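Local coordinates for protein xyloglucan-specific endo-beta-1,4-glucanase BoGH5A (Bacteroides ovatus, PDB 3ZMR) that cleaves beta-1,4-glucosidic linkages within the backbone of plant xyloglucans, with retention of configuration, to release xyloglucan oligosaccharides, at residues I38-E42 and S43-S47; S380-V383 and F384-N388. All blocks are in the same frame, centred on the assembly; numbering follows the deposited sequence.

Contact 1. Residues I38-E42 and S43-S47; sequences ISTSE and SWCKS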
ATOM      1  N   ILE A  38       7.596  37.919 -13.924  1.00 14.60           N
ATOM      2  CA  ILE A  38       8.218  36.984 -12.979  1.00 15.75           C
ATOM      3  C   ILE A  38       8.760  35.720 -13.666  1.00 17.79           C
ATOM      4  O   ILE A  38       8.104  35.118 -14.485  1.00 19.13           O
ATOM      5  CB  ILE A  38       7.206  36.549 -11.901  1.00 16.53           C
ATOM      6  CG1 ILE A  38       6.769  37.767 -11.084  1.00 17.50           C
ATOM      7  CG2 ILE A  38       7.832  35.492 -10.969  1.00 23.44           C
ATOM      8  CD1 ILE A  38       5.716  37.444 -10.028  1.00 19.67           C
ATOM      9  N   SER A  39       9.978  35.344 -13.285  1.00 18.88           N
ATOM     10  CA  SER A  39      10.567  34.061 -13.625  1.00 18.16           C
ATOM     11  C   SER A  39      11.158  33.466 -12.335  1.00 14.71           C
ATOM     12  O   SER A  39      11.276  34.157 -11.301  1.00 16.43           O
ATOM     13  CB  SER A  39      11.639  34.197 -14.714  1.00 24.61           C
ATOM     14  OG  SER A  39      12.767  34.897 -14.245  1.00 27.74           O
ATOM     15  N   THR A  40      11.474  32.182 -12.396  1.00 17.91           N
ATOM     16  CA  THR A  40      12.199  31.492 -11.323  1.00 16.85           C
ATOM     17  C   THR A  40      13.415  30.737 -11.890  1.00 20.86           C
ATOM     18  O   THR A  40      13.479  30.399 -13.081  1.00 19.99           O
ATOM     19  CB  THR A  40      11.328  30.477 -10.529  1.00 18.62           C
ATOM     20  OG1 THR A  40      11.304  29.214 -11.203  1.00 24.15           O
ATOM     21  CG2 THR A  40       9.907  30.984 -10.321  1.00 20.81           C
ATOM     22  N   SER A  41      14.357  30.441 -11.000  1.00 19.18           N
ATOM     23  CA  SER A  41      15.644  29.867 -11.392  1.00 21.46           C
ATOM     24  C   SER A  41      15.658  28.331 -11.420  1.00 23.54           C
ATOM     25  O   SER A  41      16.648  27.741 -11.845  1.00 26.39           O
ATOM     26  CB  SER A  41      16.740  30.379 -10.452  1.00 23.51           C
ATOM     27  OG  SER A  41      16.608  29.791  -9.169  1.00 21.55           O
ATOM     28  N   GLU A  42      14.581  27.697 -10.940  1.00 19.47           N
ATOM     29  CA  GLU A  42      14.517  26.233 -10.814  1.00 21.30           C
ATOM     30  C   GLU A  42      13.107  25.722 -11.129  1.00 18.28           C
ATOM     31  O   GLU A  42      12.122  26.336 -10.732  1.00 22.22           O
ATOM     32  CB  GLU A  42      14.917  25.766  -9.406  1.00 23.63           C
ATOM     33  CG  GLU A  42      16.304  26.192  -8.945  1.00 24.66           C
ATOM     34  CD  GLU A  42      17.439  25.500  -9.688  1.00 28.76           C
ATOM     35  OE1 GLU A  42      17.207  24.508 -10.420  1.00 29.75           O
ATOM     36  OE2 GLU A  42      18.584  25.941  -9.511  1.00 32.05           O
ATOM     37  N   SER A  43      13.038  24.593 -11.813  1.00 23.55           N
ATOM     38  CA  SER A  43      11.775  24.024 -12.292  1.00 28.97           C
ATOM     39  C   SER A  43      10.860  23.579 -11.162  1.00 24.61           C
ATOM     40  O   SER A  43       9.654  23.516 -11.349  1.00 25.78           O
ATOM     41  CB  SER A  43      12.032  22.856 -13.252  1.00 41.22           C
ATOM     42  OG  SER A  43      12.722  21.800 -12.611  1.00 45.61           O
ATOM     43  N   TRP A  44      11.431  23.304  -9.987  1.00 19.54           N
ATOM     44  CA  TRP A  44      10.620  22.849  -8.822  1.00 18.80           C
ATOM     45  C   TRP A  44       9.970  24.002  -8.036  1.00 19.18           C
ATOM     46  O   TRP A  44       9.175  23.790  -7.115  1.00 16.80           O
ATOM     47  CB  TRP A  44      11.450  21.988  -7.847  1.00 19.72           C
ATOM     48  CG  TRP A  44      12.737  22.643  -7.336  1.00 19.29           C
ATOM     49  CD1 TRP A  44      14.002  22.467  -7.858  1.00 20.22           C
ATOM     50  CD2 TRP A  44      12.890  23.587  -6.253  1.00 17.19           C
ATOM     51  NE1 TRP A  44      14.913  23.209  -7.161  1.00 23.74           N
ATOM     52  CE2 TRP A  44      14.272  23.918  -6.185  1.00 22.02           C
ATOM     53  CE3 TRP A  44      12.005  24.173  -5.320  1.00 15.48           C
ATOM     54  CZ2 TRP A  44      14.788  24.804  -5.242  1.00 21.30           C
ATOM     55  CZ3 TRP A  44      12.527  25.069  -4.367  1.00 17.06           C
ATOM     56  CH2 TRP A  44      13.922  25.352  -4.332  1.00 18.06           C
ATOM     57  N   CYS A  45      10.324  25.220  -8.405  1.00 20.01           N
ATOM     58  CA  CYS A  45       9.782  26.431  -7.833  1.00 18.67           C
ATOM     59  C   CYS A  45       9.013  27.176  -8.930  1.00 19.38           C
ATOM     60  O   CYS A  45       9.575  27.578  -9.951  1.00 21.09           O
ATOM     61  CB  CYS A  45      10.909  27.298  -7.273  1.00 18.27           C
ATOM     62  SG  CYS A  45      10.357  28.831  -6.505  1.00 19.59           S
ATOM     63  N   LYS A  46       7.709  27.311  -8.728  1.00 18.67           N
ATOM     64  CA  LYS A  46       6.836  27.927  -9.725  1.00 18.19           C
ATOM     65  C   LYS A  46       6.131  29.165  -9.186  1.00 15.55           C
ATOM     66  O   LYS A  46       5.726  29.225  -8.036  1.00 20.09           O
ATOM     67  CB  LYS A  46       5.811  26.912 -10.264  1.00 22.12           C
ATOM     68  CG  LYS A  46       6.402  25.838 -11.185  1.00 31.93           C
ATOM     69  CD  LYS A  46       7.040  26.425 -12.443  1.00 78.54           C
ATOM     70  CE  LYS A  46       7.656  25.349 -13.323  1.00 84.02           C
ATOM     71  NZ  LYS A  46       8.619  25.916 -14.307  1.00 92.35           N
ATOM     72  N   SER A  47       5.986  30.143 -10.063  1.00 15.57           N
ATOM     73  CA  SER A  47       5.136  31.317  -9.853  1.00 15.22           C
ATOM     74  C   SER A  47       3.802  31.105 -10.558  1.00 14.62           C
ATOM     75  O   SER A  47       3.750  30.612 -11.688  1.00 16.53           O
ATOM     76  CB  SER A  47       5.783  32.591 -10.407  1.00 14.79           C
ATOM     77  OG  SER A  47       4.913  33.697 -10.315  1.00 16.67           O
TER
HETATM   78  O   HOH W   1      15.613  23.234 -12.540  1.00 49.52           O
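Thr40 and Cys45 meet across the connection between strands 36-40 and 45-47 of the BACON domain, short segments that run antiparallel (172°) but belong to different sheets of the beta sandwich. The tight part lies on the inner side. Thr40 OG1 sits 2.7 Å from Cys45 O and 3.0 Å from Glu42 O, and its single proton may go to either carbonyl. Cys45 N closes the type I turn Glu42-Cys45 by bonding to Glu42 O at 3.1 Å. Further in, Ile38 CG2 packs on Ser47 CB, while Ser47 OG finds its polar partner in His49 O. Glu42 CB lies over the five-membered ring of Trp44, 3.8 Å from its centroid, in a CH-pi contact; a chi1 of 55°, with Trp44 CG between its own backbone N and carbonyl carbon, brings the indole there, and Arg71 adds a cation-pi contact. Were Trp44 an alanine, Glu42 CB would probably lose the ring face it rests on, and Arg71 its cation-pi partner. The side at Ser43 is looser and wetter: one water donates to Glu42 OE1 and accepts from Ser43 N. Glu42 O and Cys45 O, both acceptors, lie 2.9 Å apart, and the Thr40 hydroxyl shared between them probably eases their repulsion.

Contact 2. Residues S380-V383 and F384-N388; sequences SLNV and FINNN
Phe384 meets two apolar side chains of the preceding segment, Val383 and Leu381. Val383 CG1 lies over one face of the ring, 4.1 Å from the centroid and 23° off the normal, a CH-pi contact displaced toward the rim. The two side chains run side by side in the same direction, and the valine methyl also comes within 3.8 Å of Phe384 CD2. Leu381 approaches obliquely, its CD2 methyl 3.8 Å from that same ring carbon. Phe384 CG lies opposite its own carbonyl carbon and beside the backbone N (chi1 -61°), which carries the ring in among these methyls. Val391 of a barrel strand and Ala316 of helix 313-319 also touch the ring, and Leu381 reaches Val391 and Ile393, so Leu381 and Phe384 pack this part of the chain against helix 313-319 and a strand of the parallel beta barrel of the family 5 catalytic domain.

The helix, 382-386, is little more than a turn long, and a Schellman motif ends it: Asn388, with positive phi, is the C-prime residue, its N bonding to Ile385 O at 2.9 Å while Val389 N turns back to Phe384 O.

Backbone bonds make up the polar part. Leu381 O receives Phe384 N at 3.0 Å and, weakly, Ile385 N. Asn386 N to Asn382 O is shorter, 2.8 Å, with an N-H...O angle of 166°. The bond from Asn387 N to Val383 O is weak.

Among the asparagine side chains, that of Asn386 lies against the Asn382 carbonyl, with CB 3.3 Å from Asn382 O. Asn387 folds back likewise, its ND2 3.2 Å from Val383 O.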
ATOM      1  N   SER A 380       1.190  -3.433 -16.777  1.00  9.17           N
ATOM      2  CA  SER A 380       1.127  -1.971 -16.624  1.00 10.48           C
ATOM      3  C   SER A 380       1.892  -1.483 -15.369  1.00 11.30           C
ATOM      4  O   SER A 380       2.292  -0.337 -15.272  1.00 11.35           O
ATOM      5  CB  SER A 380      -0.334  -1.452 -16.644  1.00 11.68           C
ATOM      6  OG  SER A 380      -1.007  -1.709 -15.416  1.00 10.59           O
ATOM      7  N   LEU A 381       2.117  -2.390 -14.436  1.00  9.45           N
ATOM      8  CA  LEU A 381       2.918  -2.125 -13.227  1.00  9.92           C
ATOM      9  C   LEU A 381       4.421  -2.029 -13.472  1.00  9.92           C
ATOM     10  O   LEU A 381       5.180  -1.667 -12.569  1.00 10.29           O
ATOM     11  CB  LEU A 381       2.620  -3.171 -12.151  1.00  8.80           C
ATOM     12  CG  LEU A 381       1.179  -3.093 -11.596  1.00 13.58           C
ATOM     13  CD1 LEU A 381       0.875  -4.399 -10.865  1.00 15.08           C
ATOM     14  CD2 LEU A 381       1.065  -1.886 -10.680  1.00 16.45           C
ATOM     15  N   ASN A 382       4.831  -2.297 -14.717  1.00 10.64           N
ATOM     16  CA  ASN A 382       6.238  -2.120 -15.126  1.00 10.71           C
ATOM     17  C   ASN A 382       6.758  -0.714 -14.884  1.00 11.25           C
ATOM     18  O   ASN A 382       7.943  -0.526 -14.669  1.00 10.63           O
ATOM     19  CB  ASN A 382       6.510  -2.630 -16.569  1.00 12.33           C
ATOM     20  CG  ASN A 382       5.898  -1.807 -17.706  1.00 18.20           C
ATOM     21  OD1 ASN A 382       5.176  -0.851 -17.542  1.00 21.28           O
ATOM     22  ND2 ASN A 382       6.226  -2.237 -18.937  1.00 37.11           N
ATOM     23  N   VAL A 383       5.867   0.277 -14.893  1.00 10.34           N
ATOM     24  CA  VAL A 383       6.274   1.664 -14.613  1.00 13.32           C
ATOM     25  C   VAL A 383       6.905   1.779 -13.210  1.00 11.84           C
ATOM     26  O   VAL A 383       7.871   2.513 -13.012  1.00 14.84           O
ATOM     27  CB  VAL A 383       5.116   2.661 -14.817  1.00 13.93           C
ATOM     28  CG1 VAL A 383       3.992   2.459 -13.821  1.00 13.09           C
ATOM     29  CG2 VAL A 383       5.629   4.087 -14.743  1.00 22.40           C
ATOM     30  N   PHE A 384       6.371   1.030 -12.248  1.00  9.58           N
ATOM     31  CA  PHE A 384       6.958   0.977 -10.915  1.00  8.94           C
ATOM     32  C   PHE A 384       8.251   0.185 -10.877  1.00  9.04           C
ATOM     33  O   PHE A 384       9.268   0.672 -10.363  1.00  8.88           O
ATOM     34  CB  PHE A 384       5.920   0.444  -9.888  1.00  8.37           C
ATOM     35  CG  PHE A 384       4.726   1.336  -9.803  1.00  9.16           C
ATOM     36  CD1 PHE A 384       4.829   2.572  -9.219  1.00 11.61           C
ATOM     37  CD2 PHE A 384       3.515   0.974 -10.358  1.00 11.13           C
ATOM     38  CE1 PHE A 384       3.767   3.458  -9.210  1.00 14.46           C
ATOM     39  CE2 PHE A 384       2.441   1.859 -10.341  1.00 11.98           C
ATOM     40  CZ  PHE A 384       2.556   3.077  -9.744  1.00 15.97           C
ATOM     41  N   ILE A 385       8.233  -1.003 -11.479  1.00  8.89           N
ATOM     42  CA  ILE A 385       9.395  -1.886 -11.445  1.00  9.18           C
ATOM     43  C   ILE A 385      10.607  -1.163 -12.062  1.00  9.56           C
ATOM     44  O   ILE A 385      11.708  -1.190 -11.522  1.00 10.46           O
ATOM     45  CB  ILE A 385       9.111  -3.231 -12.157  1.00  9.84           C
ATOM     46  CG1 ILE A 385       7.935  -3.966 -11.478  1.00 13.44           C
ATOM     47  CG2 ILE A 385      10.365  -4.106 -12.237  1.00 13.83           C
ATOM     48  CD1 ILE A 385       8.174  -4.283 -10.008  1.00 10.56           C
ATOM     49  N   ASN A 386      10.373  -0.505 -13.190  1.00  9.74           N
ATOM     50  CA  ASN A 386      11.452   0.212 -13.902  1.00  8.79           C
ATOM     51  C   ASN A 386      11.914   1.482 -13.180  1.00  9.50           C
ATOM     52  O   ASN A 386      13.034   1.957 -13.401  1.00 11.23           O
ATOM     53  CB  ASN A 386      11.044   0.534 -15.326  1.00 10.16           C
ATOM     54  CG  ASN A 386      11.006  -0.692 -16.223  1.00 11.99           C
ATOM     55  OD1 ASN A 386      11.751  -1.653 -16.008  1.00 17.28           O
ATOM     56  ND2 ASN A 386      10.135  -0.661 -17.235  1.00 17.60           N
ATOM     57  N   ASN A 387      11.079   1.988 -12.270  1.00 10.18           N
ATOM     58  CA  ASN A 387      11.440   3.040 -11.333  1.00 10.34           C
ATOM     59  C   ASN A 387      12.026   2.526 -10.027  1.00  7.78           C
ATOM     60  O   ASN A 387      12.157   3.293  -9.054  1.00 11.22           O
ATOM     61  CB  ASN A 387      10.256   3.984 -11.104  1.00 12.06           C
ATOM     62  CG  ASN A 387      10.135   5.064 -12.175  1.00 17.31           C
ATOM     63  OD1 ASN A 387      11.133   5.558 -12.677  1.00 22.90           O
ATOM     64  ND2 ASN A 387       8.912   5.488 -12.457  1.00 23.29           N
ATOM     65  N   ASN A 388      12.397   1.233  -9.998  1.00  8.70           N
ATOM     66  CA  ASN A 388      13.018   0.617  -8.818  1.00  7.98           C
ATOM     67  C   ASN A 388      12.083   0.571  -7.595  1.00  8.70           C
ATOM     68  O   ASN A 388      12.550   0.535  -6.460  1.00 10.82           O
ATOM     69  CB  ASN A 388      14.357   1.307  -8.464  1.00  8.99           C
ATOM     70  CG  ASN A 388      15.295   0.442  -7.656  1.00 10.13           C
ATOM     71  OD1 ASN A 388      15.318  -0.788  -7.754  1.00 11.96           O
ATOM     72  ND2 ASN A 388      16.107   1.106  -6.833  1.00 12.63           N
TER

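Overall arrangement
From the N terminus, the chain first reaches contact 1 in the BACON domain, where residues 38-47 turn from strand 36-40 into strand 45-47 and so pass from the five-stranded sheet to the three-stranded one. More than 300 residues later, in the catalytic domain, contact 2 covers the short helix 382-386 and its end, on the way from helix 371-379 to barrel strand 391-396. Each contact closes a local turn; they lie in series, neither nesting nor crossing. The centres of contacts 1 and 2 are about 30 Å apart, and the two do not touch. Contact 1 joins two sheets of a sandwich, contact 2 a helix to the barrel wall.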